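Local coordinates for protein phospholipase C-beta (PLC-beta) (PDB 3QR0) that belongs to the phospholipase C-beta family and combines a PH domain, EF-hand-like modules, a TIM-barrel core that carries a calcium ion, and a C2 domain, at residues A[233-236]-A[237-241]; A[250-253]-A[254-258]; A[257-260]-A[261-265]; A[270-273]-A[274-277]. One frame throughout, in Å; residues are numbered along the deposited sequence.

All four contacts lie in one EF-hand-like region and follow one another along the chain, contact 3 beginning on the last two residues of contact 2: the end of helix 230-238 (contact 1), helix 247-257 (contact 2), the loop after it (contact 3) and the start of helix 273-288 (contact 4). Contact 2 is the hub, its centre about 13 Å from that of contact 1, 9 Å from contact 3 and 10 Å from contact 4. L238 CD1 lies 3.4 Å from F253 CE1, joining contacts 1 and 2, while R251 NH1 pairs with D273 OD1 at 2.9 Å, tying contact 2 to contact 4. None contains the calcium ligands N339, E368, D370 and E417.

Contact 1: A[233-236]-A[237-241]; sequences GIFK and ELSKN
S239 folds its hydroxyl back onto the preceding turn of helix 230-238, where S239 OG donates to F235 O at 2.8 Å. The same carbonyl takes S239 N at 2.9 Å, and the two donors arrive from opposite faces of its plane, so F235 O is gripped twice by one residue. A chi1 of 65° sets OG between the backbone N and the carbonyl carbon of S239, which turns it toward that oxygen. One residue on, K236 O receives N241 N at 3.0 Å. Alongside this bond the aliphatic part of K236 passes the amide of N241, with CE 3.8 Å from OD1. On the buried side I234 CG2 meets L238 CD1 at 4.2 Å. Further out, L238 and F235 rest on I245 and on L302 of helix 299-307, and E237 OE1 is bonded to Y745 OH. What ends the helix is the backbone at K240: its phi is positive (59°), K240 N bonds to E237 O at 3.3 Å, and N241 N reaches one residue further back, to K236. This pair of bonds around a residue in the left-handed helical conformation is the Schellman motif, a common way to finish an alpha helix.

Contact 2: A[250-253]-A[254-258]; sequences FRDF and LNDMQ
The F253 ring carries Q258 over one face and M257 at its edge. Q258 CG stands 3.7 Å from the ring centroid and 20° off the normal, a CH-pi contact, and the amide beyond it is inclined only 23° to the ring. M257 SD lies near the ring plane, 3.7 Å from F253 CE1, a Met-aromatic contact made at the edge. A turn earlier, L254 CD1 sits over a face of the F250 ring, 4.0 Å from its centroid and displaced toward the rim. The fourth flat group, the guanidinium of R251, holds D252 OD2 in its own plane: NH2 at 2.9 Å and NE at 3.1 Å grip this single oxygen side-on, both from the same face of the carboxylate. Water 1 also donates to D252 OD2 and accepts from N255 ND2, while N255 OD1 takes Y271 N. In the backbone F253 O accepts from both M257 N and Q258 N at 3.1 Å, evidence of the wider pi-type turn that ends helix 247-257. Q258 NE2 is bonded to N311 OD1 and Q258 OE1 accepts from Y745 N, which fixes the amide over the ring. Chemically, D252 OD2 and D256 OD2 approach to 4.5 Å as like charges; R251, whose charge is shared because NH1 also pairs with D273 OD1 of the next helix, probably offsets part of that repulsion and favours an ionised D252.

Contact 3: A[257-260]-A[261-265]; sequences MQRH and PSLHK
R259 stretches beside a type I beta turn, H260 to L263, in the loop between helices 247-257 and 273-288. Its chain is extended from CG to NE, with CG opposite the backbone N across the CA-CB bond (chi1 -180°), and this length carries the guanidinium to the far end of the turn, at L263. There NH2 donates to L263 O at 3.0 Å, approaching from well above the carbonyl plane (72°), and makes a weaker bond to H264 O at 3.3 Å. L263 CD2 covers one guanidinium face near its centre, 3.9 Å from R259 CZ. NH1 takes F268 O as its partner. R259 NE donates a hydrogen bond to water 2 at 3.0 Å; K265 NZ donates to the same water at 2.8 Å, so one oxygen bridges two cationic side chains, and it also lies close to H260 O and L263 O. H260 comes next and anchors the turn twice. Its carbonyl oxygen accepts L263 N at 2.9 Å, closing the turn, and its side chain touches A769 and D771 of strand 761-771, while S262 OG bonds to D771 OD2; the loop is thereby fastened to that strand. The imidazole itself accepts a backbone hydrogen bond, consistent with ND1 being unprotonated: S262 N donates to H260 ND1 at 3.2 Å, only 2° out of the ring plane.

Contact 4: A[270-273]-A[274-277]; sequences LYTD and AQCE
T272 and Q275 form a capping box at the N-terminus of helix 273-288, where a loop enters the helix. T272 is the N-cap, and the two bonds are reciprocal. Q275 N donates to T272 OG1 at 3.3 Å in a nearly straight bond (164°), and T272 N donates to Q275 OE1 at 3.2 Å from above the amide carbonyl plane. The T272 hydroxyl is turned inward over the helix start by a chi1 of 65°. The Q275 chain extends back beyond CG along the loop, bringing its amide almost perpendicular to the Y271 ring. Its other end is also engaged: NE2 donates to water 3 at 2.8 Å, and that water donates to L270 O at 2.6 Å, linking the amide to the incoming chain. Ordinary helical bonding starts with C276 N to T272 O at 3.1 Å. Beneath the box C276 SG rests on Y271 CB at 3.8 Å, in an oblique sulfur-aromatic contact with the ring. Y271 and C276 both lean on L254, and C276 also touches R251. Y271 OH bonds to E310, just after helix 299-307; the packing itself is against helix 247-257, to which the D273 OD1 to R251 NH1 salt bridge also ties the cap.

Contact 1: A[233-236]-A[237-241]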
loop_
_atom_site.group_PDB
_atom_site.type_symbol
_atom_site.label_atom_id
_atom_site.label_comp_id
_atom_site.label_asym_id
_atom_site.label_seq_id
_atom_site.Cartn_x
_atom_site.Cartn_y
_atom_site.Cartn_z
ATOM N N GLY A 233 15.131 -13.271 -28.138
ATOM C CA GLY A 233 16.248 -13.879 -27.423
ATOM C C GLY A 233 15.795 -14.785 -26.289
ATOM O O GLY A 233 16.369 -15.849 -26.072
ATOM N N ILE A 234 14.757 -14.370 -25.567
ATOM C CA ILE A 234 14.226 -15.175 -24.460
ATOM C C ILE A 234 13.571 -16.460 -24.979
ATOM O O ILE A 234 13.746 -17.533 -24.404
ATOM C CB ILE A 234 13.227 -14.369 -23.603
ATOM C CG1 ILE A 234 13.961 -13.258 -22.844
ATOM C CG2 ILE A 234 12.494 -15.281 -22.626
ATOM C CD1 ILE A 234 13.036 -12.226 -22.219
ATOM N N PHE A 235 12.831 -16.345 -26.077
ATOM C CA PHE A 235 12.227 -17.509 -26.721
ATOM C C PHE A 235 13.295 -18.514 -27.182
ATOM O O PHE A 235 13.157 -19.717 -26.961
ATOM C CB PHE A 235 11.363 -17.063 -27.902
ATOM C CG PHE A 235 10.586 -18.174 -28.530
ATOM C CD1 PHE A 235 9.490 -18.723 -27.878
ATOM C CD2 PHE A 235 10.948 -18.677 -29.774
ATOM C CE1 PHE A 235 8.766 -19.753 -28.458
ATOM C CE2 PHE A 235 10.226 -19.704 -30.355
ATOM C CZ PHE A 235 9.133 -20.243 -29.691
ATOM N N LYS A 236 14.358 -18.011 -27.804
ATOM C CA LYS A 236 15.486 -18.845 -28.232
ATOM C C LYS A 236 16.109 -19.591 -27.046
ATOM O O LYS A 236 16.404 -20.785 -27.133
ATOM C CB LYS A 236 16.544 -17.975 -28.923
ATOM C CG LYS A 236 17.758 -18.736 -29.451
ATOM C CD LYS A 236 18.670 -17.819 -30.254
ATOM C CE LYS A 236 19.845 -18.572 -30.860
ATOM N NZ LYS A 236 20.804 -19.039 -29.822
ATOM N N GLU A 237 16.296 -18.868 -25.945
ATOM C CA GLU A 237 16.822 -19.415 -24.693
ATOM C C GLU A 237 15.960 -20.568 -24.159
ATOM O O GLU A 237 16.473 -21.661 -23.908
ATOM C CB GLU A 237 16.914 -18.287 -23.651
ATOM C CG GLU A 237 17.429 -18.676 -22.257
ATOM C CD GLU A 237 17.270 -17.543 -21.235
ATOM O OE1 GLU A 237 16.184 -16.938 -21.165
ATOM O OE2 GLU A 237 18.225 -17.261 -20.485
ATOM N N LEU A 238 14.658 -20.324 -24.001
ATOM C CA LEU A 238 13.756 -21.317 -23.393
ATOM C C LEU A 238 13.450 -22.505 -24.304
ATOM O O LEU A 238 13.164 -23.599 -23.816
ATOM C CB LEU A 238 12.442 -20.665 -22.947
ATOM C CG LEU A 238 12.568 -19.522 -21.934
ATOM C CD1 LEU A 238 11.189 -19.109 -21.423
ATOM C CD2 LEU A 238 13.484 -19.899 -20.779
ATOM N N SER A 239 13.506 -22.288 -25.617
ATOM C CA SER A 239 13.281 -23.358 -26.591
ATOM C C SER A 239 14.554 -24.152 -26.902
ATOM O O SER A 239 14.515 -25.098 -27.691
ATOM C CB SER A 239 12.734 -22.778 -27.896
ATOM O OG SER A 239 13.685 -21.931 -28.521
ATOM N N LYS A 240 15.679 -23.743 -26.312
ATOM C CA LYS A 240 16.984 -24.364 -26.575
ATOM C C LYS A 240 17.353 -24.268 -28.063
ATOM O O LYS A 240 18.138 -25.072 -28.570
ATOM C CB LYS A 240 16.988 -25.827 -26.103
ATOM C CG LYS A 240 16.463 -26.033 -24.675
ATOM C CD LYS A 240 17.590 -26.058 -23.649
ATOM C CE LYS A 240 17.077 -26.153 -22.212
ATOM N NZ LYS A 240 17.090 -24.834 -21.510
ATOM N N ASN A 241 16.790 -23.266 -28.744
ATOM C CA ASN A 241 16.948 -23.069 -30.190
ATOM C C ASN A 241 16.451 -24.247 -31.050
ATOM O O ASN A 241 16.935 -24.454 -32.165
ATOM C CB ASN A 241 18.413 -22.735 -30.518
ATOM C CG ASN A 241 18.580 -22.070 -31.876
ATOM O OD1 ASN A 241 17.721 -21.316 -32.327
ATOM N ND2 ASN A 241 19.697 -22.350 -32.533
#

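Contact 2: A[250-253]-A[254-258]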
loop_
_atom_site.group_PDB
_atom_site.type_symbol
_atom_site.label_atom_id
_atom_site.label_comp_id
_atom_site.label_asym_id
_atom_site.label_seq_id
_atom_site.Cartn_x
_atom_site.Cartn_y
_atom_site.Cartn_z
ATOM N N PHE A 250 8.603 -26.126 -21.281
ATOM C CA PHE A 250 7.814 -25.157 -20.535
ATOM C C PHE A 250 7.745 -25.555 -19.057
ATOM O O PHE A 250 7.896 -24.711 -18.173
ATOM C CB PHE A 250 6.410 -25.017 -21.150
ATOM C CG PHE A 250 5.621 -23.841 -20.629
ATOM C CD1 PHE A 250 6.172 -22.561 -20.607
ATOM C CD2 PHE A 250 4.315 -24.008 -20.182
ATOM C CE1 PHE A 250 5.442 -21.479 -20.129
ATOM C CE2 PHE A 250 3.577 -22.930 -19.709
ATOM C CZ PHE A 250 4.139 -21.664 -19.678
ATOM N N ARG A 251 7.535 -26.840 -18.799
ATOM C CA ARG A 251 7.495 -27.369 -17.436
ATOM C C ARG A 251 8.782 -27.044 -16.673
ATOM O O ARG A 251 8.743 -26.553 -15.548
ATOM C CB ARG A 251 7.295 -28.880 -17.478
ATOM C CG ARG A 251 7.126 -29.540 -16.107
ATOM C CD ARG A 251 7.443 -31.007 -16.197
ATOM N NE ARG A 251 8.857 -31.216 -16.484
ATOM C CZ ARG A 251 9.397 -32.368 -16.863
ATOM N NH1 ARG A 251 8.655 -33.460 -17.013
ATOM N NH2 ARG A 251 10.698 -32.428 -17.095
ATOM N N ASP A 252 9.920 -27.311 -17.303
ATOM C CA ASP A 252 11.215 -27.033 -16.690
ATOM C C ASP A 252 11.440 -25.533 -16.503
ATOM O O ASP A 252 12.005 -25.121 -15.494
ATOM C CB ASP A 252 12.342 -27.671 -17.505
ATOM C CG ASP A 252 12.324 -29.190 -17.429
ATOM O OD1 ASP A 252 13.056 -29.839 -18.204
ATOM O OD2 ASP A 252 11.577 -29.747 -16.594
ATOM N N PHE A 253 10.972 -24.723 -17.453
ATOM C CA PHE A 253 10.999 -23.269 -17.299
ATOM C C PHE A 253 10.227 -22.845 -16.044
ATOM O O PHE A 253 10.742 -22.101 -15.211
ATOM C CB PHE A 253 10.424 -22.595 -18.552
ATOM C CG PHE A 253 10.146 -21.127 -18.396
ATOM C CD1 PHE A 253 11.174 -20.227 -18.175
ATOM C CD2 PHE A 253 8.854 -20.638 -18.520
ATOM C CE1 PHE A 253 10.913 -18.875 -18.047
ATOM C CE2 PHE A 253 8.591 -19.287 -18.398
ATOM C CZ PHE A 253 9.621 -18.404 -18.163
ATOM N N LEU A 254 8.999 -23.336 -15.905
ATOM C CA LEU A 254 8.165 -22.996 -14.753
ATOM C C LEU A 254 8.746 -23.507 -13.433
ATOM O O LEU A 254 8.694 -22.805 -12.420
ATOM C CB LEU A 254 6.739 -23.529 -14.936
ATOM C CG LEU A 254 5.922 -22.906 -16.075
ATOM C CD1 LEU A 254 4.578 -23.621 -16.238
ATOM C CD2 LEU A 254 5.715 -21.442 -15.838
ATOM N N ASN A 255 9.297 -24.721 -13.449
ATOM C CA ASN A 255 9.803 -25.354 -12.230
ATOM C C ASN A 255 11.243 -24.962 -11.854
ATOM O O ASN A 255 11.624 -25.106 -10.694
ATOM C CB ASN A 255 9.701 -26.882 -12.336
ATOM C CG ASN A 255 8.257 -27.389 -12.307
ATOM O OD1 ASN A 255 7.350 -26.711 -11.821
ATOM N ND2 ASN A 255 8.050 -28.596 -12.819
ATOM N N ASP A 256 12.036 -24.488 -12.819
ATOM C CA ASP A 256 13.454 -24.164 -12.576
ATOM C C ASP A 256 13.695 -22.664 -12.494
ATOM O O ASP A 256 14.232 -22.179 -11.503
ATOM C CB ASP A 256 14.369 -24.761 -13.662
ATOM C CG ASP A 256 14.378 -26.290 -13.664
ATOM O OD1 ASP A 256 14.221 -26.891 -12.580
ATOM O OD2 ASP A 256 14.563 -26.890 -14.749
ATOM N N MET A 257 13.299 -21.926 -13.527
ATOM C CA MET A 257 13.591 -20.492 -13.600
ATOM C C MET A 257 12.552 -19.617 -12.894
ATOM O O MET A 257 12.909 -18.644 -12.232
ATOM C CB MET A 257 13.720 -20.043 -15.056
ATOM C CG MET A 257 14.153 -18.588 -15.196
ATOM S SD MET A 257 14.344 -18.056 -16.897
ATOM C CE MET A 257 15.711 -19.073 -17.449
ATOM N N GLN A 258 11.274 -19.950 -13.050
ATOM C CA GLN A 258 10.196 -19.141 -12.487
ATOM C C GLN A 258 9.887 -19.472 -11.024
ATOM O O GLN A 258 9.019 -18.844 -10.423
ATOM C CB GLN A 258 8.921 -19.300 -13.318
ATOM C CG GLN A 258 9.090 -18.938 -14.788
ATOM C CD GLN A 258 9.456 -17.483 -14.988
ATOM O OE1 GLN A 258 10.606 -17.160 -15.281
ATOM N NE2 GLN A 258 8.480 -16.596 -14.830
HETATM O O HOH W 1 10.510 -30.077 -13.954
#

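Contact 3: A[257-260]-A[261-265]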
loop_
_atom_site.group_PDB
_atom_site.type_symbol
_atom_site.label_atom_id
_atom_site.label_comp_id
_atom_site.label_asym_id
_atom_site.label_seq_id
_atom_site.Cartn_x
_atom_site.Cartn_y
_atom_site.Cartn_z
ATOM N N MET A 257 13.299 -21.926 -13.527
ATOM C CA MET A 257 13.591 -20.492 -13.600
ATOM C C MET A 257 12.552 -19.617 -12.894
ATOM O O MET A 257 12.909 -18.644 -12.232
ATOM C CB MET A 257 13.720 -20.043 -15.056
ATOM C CG MET A 257 14.153 -18.588 -15.196
ATOM S SD MET A 257 14.344 -18.056 -16.897
ATOM C CE MET A 257 15.711 -19.073 -17.449
ATOM N N GLN A 258 11.274 -19.950 -13.050
ATOM C CA GLN A 258 10.196 -19.141 -12.487
ATOM C C GLN A 258 9.887 -19.472 -11.024
ATOM O O GLN A 258 9.019 -18.844 -10.423
ATOM C CB GLN A 258 8.921 -19.300 -13.318
ATOM C CG GLN A 258 9.090 -18.938 -14.788
ATOM C CD GLN A 258 9.456 -17.483 -14.988
ATOM O OE1 GLN A 258 10.606 -17.160 -15.281
ATOM N NE2 GLN A 258 8.480 -16.596 -14.830
ATOM N N ARG A 259 10.600 -20.444 -10.463
ATOM C CA ARG A 259 10.318 -20.963 -9.131
ATOM C C ARG A 259 11.542 -20.814 -8.242
ATOM O O ARG A 259 12.650 -21.155 -8.655
ATOM C CB ARG A 259 9.946 -22.447 -9.226
ATOM C CG ARG A 259 9.622 -23.095 -7.891
ATOM C CD ARG A 259 9.524 -24.596 -7.990
ATOM N NE ARG A 259 9.267 -25.185 -6.676
ATOM C CZ ARG A 259 8.066 -25.482 -6.179
ATOM N NH1 ARG A 259 6.953 -25.272 -6.879
ATOM N NH2 ARG A 259 7.979 -26.012 -4.965
ATOM N N HIS A 260 11.337 -20.326 -7.018
ATOM C CA HIS A 260 12.416 -20.240 -6.039
ATOM C C HIS A 260 12.899 -21.657 -5.731
ATOM O O HIS A 260 12.098 -22.506 -5.340
ATOM C CB HIS A 260 11.938 -19.555 -4.753
ATOM C CG HIS A 260 13.053 -19.061 -3.883
ATOM N ND1 HIS A 260 13.942 -19.907 -3.260
ATOM C CD2 HIS A 260 13.418 -17.805 -3.530
ATOM C CE1 HIS A 260 14.811 -19.196 -2.564
ATOM N NE2 HIS A 260 14.516 -17.918 -2.713
ATOM N N PRO A 261 14.206 -21.924 -5.909
ATOM C CA PRO A 261 14.711 -23.295 -5.748
ATOM C C PRO A 261 14.456 -23.937 -4.379
ATOM O O PRO A 261 14.451 -25.163 -4.281
ATOM C CB PRO A 261 16.217 -23.169 -6.026
ATOM C CG PRO A 261 16.527 -21.720 -5.978
ATOM C CD PRO A 261 15.274 -20.966 -6.243
ATOM N N SER A 262 14.235 -23.127 -3.345
ATOM C CA SER A 262 13.963 -23.636 -1.997
ATOM C C SER A 262 12.474 -23.638 -1.625
ATOM O O SER A 262 12.123 -23.906 -0.473
ATOM C CB SER A 262 14.756 -22.819 -0.969
ATOM O OG SER A 262 16.149 -22.876 -1.254
ATOM N N LEU A 263 11.597 -23.353 -2.586
ATOM C CA LEU A 263 10.160 -23.364 -2.318
ATOM C C LEU A 263 9.716 -24.803 -2.041
ATOM O O LEU A 263 10.068 -25.717 -2.786
ATOM C CB LEU A 263 9.384 -22.771 -3.497
ATOM C CG LEU A 263 7.931 -22.370 -3.236
ATOM C CD1 LEU A 263 7.841 -21.158 -2.303
ATOM C CD2 LEU A 263 7.233 -22.082 -4.554
ATOM N N HIS A 264 8.961 -24.993 -0.959
ATOM C CA HIS A 264 8.580 -26.335 -0.498
ATOM C C HIS A 264 7.736 -27.060 -1.550
ATOM O O HIS A 264 6.682 -26.572 -1.952
ATOM C CB HIS A 264 7.820 -26.258 0.832
ATOM C CG HIS A 264 7.806 -27.547 1.596
ATOM N ND1 HIS A 264 6.915 -28.565 1.327
ATOM C CD2 HIS A 264 8.576 -27.984 2.623
ATOM C CE1 HIS A 264 7.137 -29.572 2.154
ATOM N NE2 HIS A 264 8.140 -29.246 2.950
ATOM N N LYS A 265 8.210 -28.226 -1.983
ATOM C CA LYS A 265 7.611 -28.934 -3.119
ATOM C C LYS A 265 6.307 -29.679 -2.826
ATOM O O LYS A 265 5.628 -30.100 -3.758
ATOM C CB LYS A 265 8.628 -29.899 -3.735
ATOM C CG LYS A 265 9.868 -29.207 -4.283
ATOM C CD LYS A 265 10.714 -30.162 -5.121
ATOM C CE LYS A 265 12.195 -29.816 -5.051
ATOM N NZ LYS A 265 12.503 -28.454 -5.551
HETATM O O HOH W 2 11.859 -25.702 -5.269
#

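Contact 4: A[270-273]-A[274-277]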
loop_
_atom_site.group_PDB
_atom_site.type_symbol
_atom_site.label_atom_id
_atom_site.label_comp_id
_atom_site.label_asym_id
_atom_site.label_seq_id
_atom_site.Cartn_x
_atom_site.Cartn_y
_atom_site.Cartn_z
ATOM N N LEU A 270 5.057 -28.955 -7.818
ATOM C CA LEU A 270 5.646 -28.642 -9.118
ATOM C C LEU A 270 4.589 -28.767 -10.208
ATOM O O LEU A 270 3.658 -29.560 -10.080
ATOM C CB LEU A 270 6.797 -29.601 -9.435
ATOM C CG LEU A 270 8.075 -29.502 -8.597
ATOM C CD1 LEU A 270 9.015 -30.640 -8.962
ATOM C CD2 LEU A 270 8.751 -28.166 -8.801
ATOM N N TYR A 271 4.740 -27.991 -11.278
ATOM C CA TYR A 271 3.927 -28.182 -12.478
ATOM C C TYR A 271 4.209 -29.551 -13.107
ATOM O O TYR A 271 5.359 -30.002 -13.140
ATOM C CB TYR A 271 4.207 -27.090 -13.517
ATOM C CG TYR A 271 3.613 -25.742 -13.196
ATOM C CD1 TYR A 271 4.363 -24.772 -12.545
ATOM C CD2 TYR A 271 2.304 -25.428 -13.559
ATOM C CE1 TYR A 271 3.834 -23.530 -12.258
ATOM C CE2 TYR A 271 1.758 -24.177 -13.273
ATOM C CZ TYR A 271 2.532 -23.235 -12.621
ATOM O OH TYR A 271 2.018 -21.997 -12.328
ATOM N N THR A 272 3.159 -30.195 -13.607
ATOM C CA THR A 272 3.273 -31.481 -14.291
ATOM C C THR A 272 3.179 -31.305 -15.809
ATOM O O THR A 272 2.833 -30.222 -16.297
ATOM C CB THR A 272 2.153 -32.441 -13.847
ATOM O OG1 THR A 272 0.881 -31.923 -14.263
ATOM C CG2 THR A 272 2.161 -32.630 -12.324
ATOM N N ASP A 273 3.473 -32.381 -16.540
ATOM C CA ASP A 273 3.322 -32.421 -18.001
ATOM C C ASP A 273 1.905 -32.066 -18.418
ATOM O O ASP A 273 1.700 -31.197 -19.263
ATOM C CB ASP A 273 3.628 -33.820 -18.556
ATOM C CG ASP A 273 5.106 -34.161 -18.541
ATOM O OD1 ASP A 273 5.898 -33.371 -17.992
ATOM O OD2 ASP A 273 5.474 -35.232 -19.084
ATOM N N ALA A 274 0.939 -32.756 -17.817
ATOM C CA ALA A 274 -0.473 -32.604 -18.173
ATOM C C ALA A 274 -0.972 -31.174 -17.954
ATOM O O ALA A 274 -1.714 -30.645 -18.778
ATOM C CB ALA A 274 -1.330 -33.600 -17.389
ATOM N N GLN A 275 -0.563 -30.557 -16.848
ATOM C CA GLN A 275 -0.914 -29.164 -16.568
ATOM C C GLN A 275 -0.304 -28.207 -17.587
ATOM O O GLN A 275 -0.967 -27.278 -18.044
ATOM C CB GLN A 275 -0.454 -28.751 -15.172
ATOM C CG GLN A 275 -1.197 -29.434 -14.034
ATOM C CD GLN A 275 -0.497 -29.266 -12.693
ATOM O OE1 GLN A 275 0.560 -28.636 -12.600
ATOM N NE2 GLN A 275 -1.089 -29.829 -11.643
ATOM N N CYS A 276 0.962 -28.436 -17.933
ATOM C CA CYS A 276 1.673 -27.576 -18.880
ATOM C C CYS A 276 1.144 -27.700 -20.309
ATOM O O CYS A 276 1.019 -26.697 -21.009
ATOM C CB CYS A 276 3.176 -27.850 -18.829
ATOM S SG CYS A 276 3.920 -27.231 -17.311
ATOM N N GLU A 277 0.821 -28.919 -20.736
ATOM C CA GLU A 277 0.157 -29.116 -22.023
ATOM C C GLU A 277 -1.154 -28.333 -22.064
ATOM O O GLU A 277 -1.477 -27.712 -23.076
ATOM C CB GLU A 277 -0.115 -30.601 -22.281
ATOM C CG GLU A 277 -0.701 -30.891 -23.657
ATOM C CD GLU A 277 -0.992 -32.363 -23.863
ATOM O OE1 GLU A 277 -0.063 -33.110 -24.222
ATOM O OE2 GLU A 277 -2.156 -32.771 -23.669
HETATM O O HOH W 3 1.038 -29.305 -9.871
#